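PDB 4FEK: putative diflavin flavoprotein A 5 from Nostoc sp. PCC 7120, which probably carries electrons from NADH to oxygen, reducing it to water, and is represented here by the N-terminal metallo-beta-lactamase-like domain of the longer protein. Local coordinates for residues V20-W26 / C181-V185; A15-K19 / G141-V145; P6-Q10 / S62-Y67; C110-A114 / P157-C161. All coordinates share one frame; numbering follows the deposited sequence.

In the fold
The N-terminal hairpin of strands 8-15 and 18-25 supplies one half of three contacts. Residues 6-10 open contact 3, which closes first, on helix 61-74. The hairpin turn opens contact 2, closed by the loop 141-145, and the strand after it opens contact 1, closed last by the loop 181-185. Contacts 1, 2 and 3 therefore cross one another along the chain. Contact 4, residues 110-114 with 157-161, follows contact 3 in series, crosses contact 2 and nests inside contact 1. Contacts 1 and 3 have centres about 10 Å apart and touch, whereas contact 4 lies across the chain's centre from both and joins the two sheets.

Contact 1 of 4, residues V20-W26 / C181-V185; sequences VLRARSW and CGDDV
Strand 18-25 of the larger sheet of this metallo-beta-lactamase fold and Trp26 just after it meet the loop 181-185 through a Cys sulfur-aromatic contact and two arginines. Cys181 SG sits over the centre of the Trp26 six-membered ring, 3.6 Å from its centroid and 12° off the normal. Its position follows from chi1 of 180°, with SG anti to the backbone N; the same sulfur touches Arg24 CB at 3.6 Å and is thereby held between ring and aliphatic chain. At the far rim of the indole, Trp26 CZ3 lies 3.3 Å from Cys181 O.

Arg24 NH1 carries the polar part. It gives one N-H to Gly182 O at 2.9 Å, arriving well above that carbonyl's plane, and another to Asp183 OD1 at 3.0 Å in a nearly straight salt bridge (163°) that uses the anti lone pair of the carboxylate oxygen. Both acceptors lie in the guanidinium plane, while Trp26 CZ2 lies over one of its faces. A water links Arg24 NH2 to Asp183 OD1, and Arg24 NE forms a salt bridge with Asp8. Arg22 NH1 adds a weak bond to Gly182 O at 3.4 Å, but its end is held chiefly by Gln10 and by Gly232 O. Nearer the backbone, the Arg22 chain rests by CD on Val185 CG2 at 3.9 Å.

Val20, Arg22 and Arg24 thus present one side of the strand to the loop, while Leu21 and Ala23, on the other side, meet helix 61-74; strands 8-15 and 41-49 flank the strand in the sheet.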
loop_
_atom_site.group_PDB
_atom_site.type_symbol
_atom_site.label_atom_id
_atom_site.label_comp_id
_atom_site.label_asym_id
_atom_site.label_seq_id
_atom_site.Cartn_x
_atom_site.Cartn_y
_atom_site.Cartn_z
ATOM N N VAL A 20 -3.792 9.249 -6.459
ATOM C CA VAL A 20 -3.633 8.850 -5.052
ATOM C C VAL A 20 -4.730 9.539 -4.262
ATOM O O VAL A 20 -5.126 10.668 -4.604
ATOM C CB VAL A 20 -2.213 9.182 -4.474
ATOM C CG1 VAL A 20 -1.900 10.689 -4.528
ATOM C CG2 VAL A 20 -2.082 8.681 -3.010
ATOM N N LEU A 21 -5.266 8.826 -3.265
ATOM C CA LEU A 21 -6.063 9.417 -2.208
ATOM C C LEU A 21 -5.269 9.248 -0.921
ATOM O O LEU A 21 -5.062 8.121 -0.487
ATOM C CB LEU A 21 -7.411 8.686 -2.067
ATOM C CG LEU A 21 -8.479 8.982 -3.129
ATOM C CD1 LEU A 21 -8.131 8.288 -4.440
ATOM C CD2 LEU A 21 -9.874 8.567 -2.639
ATOM N N ARG A 22 -4.788 10.346 -0.339
ATOM C CA ARG A 22 -4.050 10.269 0.931
ATOM C C ARG A 22 -4.974 10.679 2.063
ATOM O O ARG A 22 -5.372 11.844 2.158
ATOM C CB ARG A 22 -2.842 11.210 0.923
ATOM C CG ARG A 22 -1.951 11.116 -0.303
ATOM C CD ARG A 22 -0.908 12.240 -0.220
ATOM N NE ARG A 22 0.183 11.882 0.651
ATOM C CZ ARG A 22 0.796 12.666 1.536
ATOM N NH1 ARG A 22 0.454 13.924 1.754
ATOM N NH2 ARG A 22 1.782 12.148 2.236
ATOM N N ALA A 23 -5.359 9.721 2.884
ATOM C CA ALA A 23 -6.166 10.005 4.057
ATOM C C ALA A 23 -5.186 10.483 5.099
ATOM O O ALA A 23 -4.238 9.764 5.431
ATOM C CB ALA A 23 -6.842 8.752 4.528
ATOM N N ARG A 24 -5.406 11.684 5.615
ATOM C CA ARG A 24 -4.410 12.333 6.460
ATOM C C ARG A 24 -4.876 12.476 7.892
ATOM O O ARG A 24 -6.057 12.760 8.152
ATOM C CB ARG A 24 -4.032 13.711 5.891
ATOM C CG ARG A 24 -3.494 13.658 4.475
ATOM C CD ARG A 24 -2.839 14.959 4.090
ATOM N NE ARG A 24 -3.780 16.075 4.118
ATOM C CZ ARG A 24 -3.429 17.353 4.027
ATOM N NH1 ARG A 24 -2.153 17.692 3.887
ATOM N NH2 ARG A 24 -4.360 18.298 4.084
ATOM N N SER A 25 -3.940 12.270 8.824
ATOM C CA SER A 25 -4.190 12.559 10.228
ATOM C C SER A 25 -3.002 13.288 10.873
ATOM O O SER A 25 -1.858 12.831 10.803
ATOM C CB SER A 25 -4.516 11.291 11.013
ATOM O OG SER A 25 -4.826 11.613 12.373
ATOM N N TRP A 26 -3.271 14.429 11.491
ATOM C CA TRP A 26 -2.185 15.200 12.109
ATOM C C TRP A 26 -1.739 14.650 13.471
ATOM O O TRP A 26 -0.724 15.087 14.029
ATOM C CB TRP A 26 -2.564 16.684 12.180
ATOM C CG TRP A 26 -2.822 17.234 10.800
ATOM C CD1 TRP A 26 -4.015 17.254 10.126
ATOM C CD2 TRP A 26 -1.852 17.795 9.911
ATOM N NE1 TRP A 26 -3.845 17.803 8.877
ATOM C CE2 TRP A 26 -2.528 18.148 8.722
ATOM C CE3 TRP A 26 -0.478 18.033 10.005
ATOM C CZ2 TRP A 26 -1.876 18.735 7.639
ATOM C CZ3 TRP A 26 0.169 18.620 8.929
ATOM C CH2 TRP A 26 -0.532 18.969 7.763
ATOM N N CYS A 181 2.542 13.376 8.433
ATOM C CA CYS A 181 1.473 14.050 7.697
ATOM C C CYS A 181 1.907 15.466 7.331
ATOM O O CYS A 181 2.349 16.229 8.194
ATOM C CB CYS A 181 0.207 14.114 8.560
ATOM S SG CYS A 181 -1.183 14.947 7.719
ATOM N N GLY A 182 1.779 15.810 6.056
ATOM C CA GLY A 182 2.136 17.129 5.569
ATOM C C GLY A 182 1.367 17.449 4.298
ATOM O O GLY A 182 0.588 16.629 3.822
ATOM N N ASP A 183 1.576 18.638 3.741
ATOM C CA ASP A 183 0.880 19.003 2.503
ATOM C C ASP A 183 1.539 18.394 1.263
ATOM O O ASP A 183 0.865 18.132 0.262
ATOM C CB ASP A 183 0.762 20.523 2.355
ATOM C CG ASP A 183 -0.148 21.155 3.409
ATOM O OD1 ASP A 183 -0.933 20.436 4.064
ATOM O OD2 ASP A 183 -0.085 22.388 3.571
ATOM N N ASP A 184 2.851 18.163 1.324
ATOM C CA ASP A 184 3.582 17.608 0.178
ATOM C C ASP A 184 3.241 16.146 -0.103
ATOM O O ASP A 184 3.410 15.290 0.762
ATOM C CB ASP A 184 5.088 17.740 0.402
ATOM C CG ASP A 184 5.556 19.192 0.383
ATOM O OD1 ASP A 184 5.025 19.978 -0.437
ATOM O OD2 ASP A 184 6.441 19.544 1.192
ATOM N N VAL A 185 2.776 15.869 -1.318
ATOM C CA VAL A 185 2.384 14.518 -1.719
ATOM C C VAL A 185 3.605 13.638 -2.038
ATOM O O VAL A 185 3.638 12.442 -1.719
ATOM C CB VAL A 185 1.443 14.565 -2.943
ATOM C CG1 VAL A 185 1.252 13.198 -3.549
ATOM C CG2 VAL A 185 0.078 15.175 -2.561
HETATM O O HOH W 1 -3.278 21.265 4.912
#

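Contact 2 of 4, residues A15-K19 / G141-V145; sequences ATNTK and GKGHV
Two tight turns meet here, one from each sheet: the type II turn Ala15-Thr18 that closes the N-terminal beta hairpin, and the type I' turn Gly141-His144 that leads into strand 145-150. Asn17 and His144 do the joining. Asn17 occupies the third position of its turn with a left-handed backbone conformation, and its CG stands anti to the carbonyl carbon (chi1 -65°), which carries the amide across to the other turn. His144 has the matching choice, CG beside its own backbone N (chi1 -64°), and extends its imidazole toward the hairpin.

The resulting hydrogen bond runs from Asn17 ND2 to His144 NE2, 3.0 Å long and almost straight at 173°. The acceptor nitrogen lies in the amide plane, whereas the donor is tilted from the ring plane, and the two flat groups are steeply inclined to each other. Asn17 CB backs the same nitrogen at 3.5 Å. Because NE2 accepts and ND1 is hydrogen-bonded to Asp164 OD2, the ring is held at both nitrogens, consistent with a neutral imidazole carrying its proton on ND1.

Between those nitrogens, the imidazole edge meets Thr16 O, with His144 CE1 3.1 Å away. That carbonyl is itself the acceptor of a 3.0 Å bond from Thr18 OG1, which approaches above the carbonyl plane and ties the turn together internally. The amide's remaining end reaches Lys142 through one water, which donates to Asn17 OD1 at 2.8 Å and accepts from Lys142 NZ at 3.0 Å.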
loop_
_atom_site.group_PDB
_atom_site.type_symbol
_atom_site.label_atom_id
_atom_site.label_comp_id
_atom_site.label_asym_id
_atom_site.label_seq_id
_atom_site.Cartn_x
_atom_site.Cartn_y
_atom_site.Cartn_z
ATOM N N ALA A 15 -0.044 9.888 -12.240
ATOM C CA ALA A 15 0.451 9.285 -13.456
ATOM C C ALA A 15 -0.708 9.094 -14.412
ATOM O O ALA A 15 -1.844 9.372 -14.060
ATOM C CB ALA A 15 1.101 7.942 -13.151
ATOM N N THR A 16 -0.415 8.601 -15.613
ATOM C CA THR A 16 -1.454 8.320 -16.596
ATOM C C THR A 16 -2.509 7.403 -16.003
ATOM O O THR A 16 -2.197 6.305 -15.566
ATOM C CB THR A 16 -0.876 7.694 -17.873
ATOM O OG1 THR A 16 0.119 8.570 -18.421
ATOM C CG2 THR A 16 -1.978 7.464 -18.903
ATOM N N ASN A 17 -3.749 7.893 -15.948
ATOM C CA ASN A 17 -4.879 7.136 -15.415
ATOM C C ASN A 17 -4.722 6.753 -13.948
ATOM O O ASN A 17 -5.418 5.865 -13.461
ATOM C CB ASN A 17 -5.117 5.870 -16.226
ATOM C CG ASN A 17 -5.544 6.163 -17.659
ATOM O OD1 ASN A 17 -6.375 7.051 -17.913
ATOM N ND2 ASN A 17 -4.989 5.415 -18.595
ATOM N N THR A 18 -3.846 7.451 -13.243
ATOM C CA THR A 18 -3.575 7.095 -11.848
ATOM C C THR A 18 -3.703 8.277 -10.904
ATOM O O THR A 18 -3.111 9.351 -11.135
ATOM C CB THR A 18 -2.162 6.490 -11.709
ATOM O OG1 THR A 18 -1.964 5.504 -12.726
ATOM C CG2 THR A 18 -1.949 5.839 -10.306
ATOM N N LYS A 19 -4.442 8.057 -9.814
ATOM C CA LYS A 19 -4.578 9.035 -8.742
ATOM C C LYS A 19 -4.266 8.415 -7.383
ATOM O O LYS A 19 -4.487 7.211 -7.188
ATOM C CB LYS A 19 -6.013 9.557 -8.661
ATOM C CG LYS A 19 -6.473 10.276 -9.931
ATOM C CD LYS A 19 -7.894 10.820 -9.757
ATOM C CE LYS A 19 -8.278 11.713 -10.949
ATOM N NZ LYS A 19 -9.759 11.915 -11.034
ATOM N N GLY A 141 -6.194 -2.816 -19.153
ATOM C CA GLY A 141 -6.383 -2.191 -20.451
ATOM C C GLY A 141 -5.570 -0.915 -20.584
ATOM O O GLY A 141 -4.988 -0.432 -19.605
ATOM N N LYS A 142 -5.536 -0.368 -21.799
ATOM C CA LYS A 142 -4.805 0.866 -22.107
ATOM C C LYS A 142 -3.314 0.811 -21.744
ATOM O O LYS A 142 -2.656 1.852 -21.568
ATOM C CB LYS A 142 -5.497 2.074 -21.458
ATOM C CG LYS A 142 -6.903 2.304 -22.009
ATOM C CD LYS A 142 -7.711 3.283 -21.159
ATOM C CE LYS A 142 -9.131 3.448 -21.715
ATOM N NZ LYS A 142 -9.858 4.604 -21.085
ATOM N N GLY A 143 -2.794 -0.406 -21.626
ATOM C CA GLY A 143 -1.395 -0.614 -21.318
ATOM C C GLY A 143 -1.138 -0.933 -19.858
ATOM O O GLY A 143 -0.038 -1.342 -19.498
ATOM N N HIS A 144 -2.154 -0.759 -19.017
ATOM C CA HIS A 144 -1.993 -0.949 -17.576
ATOM C C HIS A 144 -2.042 -2.419 -17.221
ATOM O O HIS A 144 -3.050 -2.916 -16.716
ATOM C CB HIS A 144 -3.030 -0.148 -16.789
ATOM C CG HIS A 144 -2.894 1.329 -16.969
ATOM N ND1 HIS A 144 -2.055 2.102 -16.191
ATOM C CD2 HIS A 144 -3.462 2.173 -17.864
ATOM C CE1 HIS A 144 -2.126 3.360 -16.593
ATOM N NE2 HIS A 144 -2.964 3.425 -17.613
ATOM N N VAL A 145 -0.958 -3.118 -17.542
ATOM C CA VAL A 145 -0.798 -4.504 -17.154
ATOM C C VAL A 145 -0.119 -4.518 -15.787
ATOM O O VAL A 145 0.954 -3.937 -15.607
ATOM C CB VAL A 145 0.061 -5.273 -18.161
ATOM C CG1 VAL A 145 0.185 -6.732 -17.742
ATOM C CG2 VAL A 145 -0.523 -5.155 -19.571
HETATM O O HOH W 2 -8.886 5.870 -18.561
#

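Contact 3 of 4, residues P6-Q10 / S62-Y67; sequences PRDVQ and SFMKIY
This is helix-on-sheet packing at the margin of the fold: the first turns of helix 61-74 lie against the start of strand 8-15, an outermost strand of the larger sheet. The axes of strand 8-10 and helix 62-67 come within 8.3 Å and cross at -63°, and a few side chains make the contact.

Ile66 reaches from the helix into the interval between the two backbones. Its CG1 lies between the backbone N and the carbonyl carbon (chi1 59°), and the branch extends from there toward the strand, with CD1 resting 3.8 Å from Asp8 O and 3.9 Å from Arg7 CB. Val9 answers from the strand with one methyl: CG2 touches Ile66 CG1 at 3.8 Å and also meets the helix backbone at Ile66 O, 3.6 Å away. One valine methyl is thus seated against both side chain and main chain of the same helical residue.

Nearer the start of the helix, the extended chain of Arg7 passes Phe63 at about a right angle, its CD being 3.8 Å from Phe63 CE1. Arg7 NE is also linked weakly to Ser25 OG, on the neighbouring strand.

Helix 61-74 reaches beyond the outermost strand: Phe63 packs on Ala23 and Ser25 of strand 18-25, Tyr67 meets Leu21 there, and the Tyr67 hydroxyl is hydrogen-bonded to Ser45 OG on strand 41-49.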
loop_
_atom_site.group_PDB
_atom_site.type_symbol
_atom_site.label_atom_id
_atom_site.label_comp_id
_atom_site.label_asym_id
_atom_site.label_seq_id
_atom_site.Cartn_x
_atom_site.Cartn_y
_atom_site.Cartn_z
ATOM N N PRO A 6 -8.401 18.858 11.288
ATOM C CA PRO A 6 -9.191 17.629 11.170
ATOM C C PRO A 6 -8.574 16.668 10.152
ATOM O O PRO A 6 -7.748 17.083 9.343
ATOM C CB PRO A 6 -10.521 18.141 10.624
ATOM C CG PRO A 6 -10.122 19.303 9.779
ATOM C CD PRO A 6 -9.030 19.981 10.568
ATOM N N ARG A 7 -8.991 15.409 10.189
ATOM C CA ARG A 7 -8.576 14.431 9.187
ATOM C C ARG A 7 -9.237 14.776 7.859
ATOM O O ARG A 7 -10.395 15.182 7.823
ATOM C CB ARG A 7 -8.983 13.026 9.626
ATOM C CG ARG A 7 -8.344 12.613 10.934
ATOM C CD ARG A 7 -8.633 11.166 11.310
ATOM N NE ARG A 7 -7.895 10.831 12.522
ATOM C CZ ARG A 7 -8.072 9.730 13.239
ATOM N NH1 ARG A 7 -8.976 8.832 12.873
ATOM N NH2 ARG A 7 -7.339 9.532 14.327
ATOM N N ASP A 8 -8.502 14.637 6.765
ATOM C CA ASP A 8 -9.079 14.902 5.437
ATOM C C ASP A 8 -8.499 13.921 4.418
ATOM O O ASP A 8 -7.630 13.110 4.749
ATOM C CB ASP A 8 -8.831 16.356 5.000
ATOM C CG ASP A 8 -7.344 16.690 4.825
ATOM O OD1 ASP A 8 -6.530 15.791 4.526
ATOM O OD2 ASP A 8 -6.982 17.876 4.970
ATOM N N VAL A 9 -8.950 14.008 3.175
ATOM C CA VAL A 9 -8.367 13.183 2.130
ATOM C C VAL A 9 -7.843 14.079 1.024
ATOM O O VAL A 9 -8.535 14.965 0.537
ATOM C CB VAL A 9 -9.390 12.152 1.569
ATOM C CG1 VAL A 9 -8.760 11.337 0.443
ATOM C CG2 VAL A 9 -9.868 11.249 2.681
ATOM N N GLN A 10 -6.599 13.851 0.638
ATOM C CA GLN A 10 -5.957 14.636 -0.392
ATOM C C GLN A 10 -5.930 13.787 -1.671
ATOM O O GLN A 10 -5.379 12.679 -1.679
ATOM C CB GLN A 10 -4.558 14.994 0.134
ATOM C CG GLN A 10 -3.696 15.890 -0.693
ATOM C CD GLN A 10 -2.368 16.142 0.011
ATOM O OE1 GLN A 10 -1.788 15.227 0.606
ATOM N NE2 GLN A 10 -1.893 17.372 -0.035
ATOM N N SER A 62 -10.641 3.743 10.787
ATOM C CA SER A 62 -10.509 5.094 11.318
ATOM C C SER A 62 -10.669 6.163 10.232
ATOM O O SER A 62 -11.149 7.277 10.493
ATOM C CB SER A 62 -9.159 5.239 12.028
ATOM O OG SER A 62 -8.969 6.568 12.477
ATOM N N PHE A 63 -10.284 5.806 9.010
ATOM C CA PHE A 63 -10.360 6.702 7.853
ATOM C C PHE A 63 -11.519 6.332 6.909
ATOM O O PHE A 63 -11.709 6.970 5.872
ATOM C CB PHE A 63 -9.077 6.589 7.043
ATOM C CG PHE A 63 -7.911 7.341 7.616
ATOM C CD1 PHE A 63 -8.025 8.682 7.959
ATOM C CD2 PHE A 63 -6.676 6.717 7.753
ATOM C CE1 PHE A 63 -6.933 9.385 8.446
ATOM C CE2 PHE A 63 -5.580 7.417 8.256
ATOM C CZ PHE A 63 -5.722 8.756 8.595
HETATM N N MSE A 64 -12.276 5.300 7.265
HETATM C CA MSE A 64 -13.252 4.709 6.350
HETATM C C MSE A 64 -14.238 5.705 5.767
HETATM O O MSE A 64 -14.424 5.753 4.545
HETATM C CB MSE A 64 -14.044 3.609 7.046
HETATM C CG MSE A 64 -15.207 3.081 6.225
HETATM SE SE MSE A 64 -16.207 1.708 7.209
HETATM C CE MSE A 64 -16.791 2.777 8.744
ATOM N N LYS A 65 -14.871 6.481 6.640
ATOM C CA LYS A 65 -15.913 7.407 6.206
ATOM C C LYS A 65 -15.400 8.467 5.244
ATOM O O LYS A 65 -15.968 8.649 4.171
ATOM C CB LYS A 65 -16.614 8.075 7.389
ATOM C CG LYS A 65 -17.748 9.003 6.946
ATOM C CD LYS A 65 -18.369 9.761 8.123
ATOM C CE LYS A 65 -19.579 10.584 7.697
ATOM N NZ LYS A 65 -20.772 9.750 7.363
ATOM N N ILE A 66 -14.316 9.161 5.602
ATOM C CA ILE A 66 -13.815 10.202 4.700
ATOM C C ILE A 66 -13.204 9.613 3.430
ATOM O O ILE A 66 -13.259 10.227 2.364
ATOM C CB ILE A 66 -12.820 11.179 5.382
ATOM C CG1 ILE A 66 -11.609 10.435 5.935
ATOM C CG2 ILE A 66 -13.511 11.965 6.489
ATOM C CD1 ILE A 66 -10.555 11.364 6.516
ATOM N N TYR A 67 -12.637 8.412 3.549
ATOM C CA TYR A 67 -12.146 7.707 2.391
ATOM C C TYR A 67 -13.257 7.438 1.365
ATOM O O TYR A 67 -13.123 7.772 0.194
ATOM C CB TYR A 67 -11.528 6.384 2.813
ATOM C CG TYR A 67 -11.120 5.562 1.626
ATOM C CD1 TYR A 67 -10.108 5.990 0.776
ATOM C CD2 TYR A 67 -11.767 4.363 1.339
ATOM C CE1 TYR A 67 -9.730 5.235 -0.322
ATOM C CE2 TYR A 67 -11.407 3.605 0.243
ATOM C CZ TYR A 67 -10.384 4.041 -0.579
ATOM O OH TYR A 67 -10.028 3.264 -1.657
#

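Contact 4 of 4, residues C110-A114 / P157-C161; sequences CSLPA and PAGLC
Peptide groups are the flat surfaces where the two sheets of the metallo-beta-lactamase sandwich meet, and the side chains of Pro113 and Leu160 lie over two of them. The Pro113 ring rests on one face of the peptide joining Pro157 to Ala158, with CG 3.3 Å from Pro157 O, while Leu160 CD2 stands over a face of the peptide joining Cys110 to Ser111, 4.0 Å from Ser111 N. At the edge of the Cys110-Ser111 peptide, in its plane, a water takes the N-H of Ser111. With CG anti to the backbone N (chi1 180°), the leucine chain extends from its strand toward that peptide.

Strand 107-111 of the larger sheet turns into helix 112-121, and opposite it the loop 157-159 leads into strand 160-164 of the smaller one. Small side chains permit a close approach: Ala114 CB and Ala158 CB are 3.5 Å apart, tighter than ordinary van der Waals contact. Ser111 CB, beside them, lies 3.4 Å from Ala158 O.

No direct hydrogen bond crosses between the segments, and two waters make the polar connections. The one on Ser111 N also donates to Ala158 O at 2.7 Å. The other is gripped by three bonds: it accepts from Ser111 OG at 2.7 Å and donates both its hydrogens to the loop, to Pro157 O at 2.8 Å and to Gly159 O at 2.9 Å.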
loop_
_atom_site.group_PDB
_atom_site.type_symbol
_atom_site.label_atom_id
_atom_site.label_comp_id
_atom_site.label_asym_id
_atom_site.label_seq_id
_atom_site.Cartn_x
_atom_site.Cartn_y
_atom_site.Cartn_z
ATOM N N CYS A 110 -5.385 -10.441 -4.087
ATOM C CA CYS A 110 -4.502 -10.501 -2.935
ATOM C C CYS A 110 -3.488 -11.601 -3.130
ATOM O O CYS A 110 -3.601 -12.410 -4.044
ATOM C CB CYS A 110 -5.298 -10.770 -1.647
ATOM S SG CYS A 110 -6.290 -12.306 -1.688
ATOM N N SER A 111 -2.488 -11.613 -2.263
ATOM C CA SER A 111 -1.589 -12.735 -2.212
ATOM C C SER A 111 -2.357 -13.879 -1.554
ATOM O O SER A 111 -3.211 -13.672 -0.677
ATOM C CB SER A 111 -0.308 -12.393 -1.432
ATOM O OG SER A 111 0.552 -13.526 -1.397
ATOM N N LEU A 112 -2.050 -15.085 -2.007
ATOM C CA LEU A 112 -2.707 -16.314 -1.566
ATOM C C LEU A 112 -2.974 -16.441 -0.048
ATOM O O LEU A 112 -4.078 -16.816 0.341
ATOM C CB LEU A 112 -1.913 -17.514 -2.102
ATOM C CG LEU A 112 -2.570 -18.880 -2.290
ATOM C CD1 LEU A 112 -2.504 -19.668 -1.002
ATOM C CD2 LEU A 112 -4.003 -18.735 -2.745
ATOM N N PRO A 113 -1.984 -16.126 0.815
ATOM C CA PRO A 113 -2.286 -16.268 2.245
ATOM C C PRO A 113 -3.389 -15.350 2.776
ATOM O O PRO A 113 -3.875 -15.632 3.868
ATOM C CB PRO A 113 -0.953 -15.927 2.923
ATOM C CG PRO A 113 0.070 -16.243 1.894
ATOM C CD PRO A 113 -0.547 -15.885 0.585
ATOM N N ALA A 114 -3.774 -14.295 2.047
ATOM C CA ALA A 114 -4.871 -13.434 2.483
ATOM C C ALA A 114 -6.257 -13.971 2.076
ATOM O O ALA A 114 -7.281 -13.532 2.616
ATOM C CB ALA A 114 -4.698 -12.005 1.928
ATOM N N PRO A 157 2.324 -12.323 5.970
ATOM C CA PRO A 157 2.375 -13.502 5.096
ATOM C C PRO A 157 1.789 -13.198 3.724
ATOM O O PRO A 157 2.192 -13.810 2.738
ATOM C CB PRO A 157 1.510 -14.540 5.845
ATOM C CG PRO A 157 1.621 -14.093 7.325
ATOM C CD PRO A 157 1.646 -12.587 7.251
ATOM N N ALA A 158 0.870 -12.236 3.656
ATOM C CA ALA A 158 0.226 -11.907 2.394
ATOM C C ALA A 158 0.766 -10.608 1.789
ATOM O O ALA A 158 0.118 -9.988 0.934
ATOM C CB ALA A 158 -1.307 -11.813 2.600
ATOM N N GLY A 159 1.938 -10.179 2.249
ATOM C CA GLY A 159 2.580 -8.993 1.695
ATOM C C GLY A 159 2.710 -9.086 0.191
ATOM O O GLY A 159 3.116 -10.108 -0.333
ATOM N N LEU A 160 2.334 -8.020 -0.513
ATOM C CA LEU A 160 2.300 -8.056 -1.969
ATOM C C LEU A 160 2.671 -6.689 -2.503
ATOM O O LEU A 160 2.133 -5.684 -2.031
ATOM C CB LEU A 160 0.860 -8.364 -2.439
ATOM C CG LEU A 160 0.574 -8.444 -3.940
ATOM C CD1 LEU A 160 1.237 -9.701 -4.511
ATOM C CD2 LEU A 160 -0.940 -8.498 -4.194
ATOM N N CYS A 161 3.590 -6.648 -3.462
ATOM C CA CYS A 161 3.849 -5.450 -4.259
ATOM C C CYS A 161 3.195 -5.621 -5.625
ATOM O O CYS A 161 3.106 -6.737 -6.133
ATOM C CB CYS A 161 5.360 -5.238 -4.458
ATOM S SG CYS A 161 6.219 -4.691 -2.963
HETATM O O HOH W 3 -2.287 -9.479 -0.294
HETATM O O HOH W 4 2.699 -12.892 0.133
#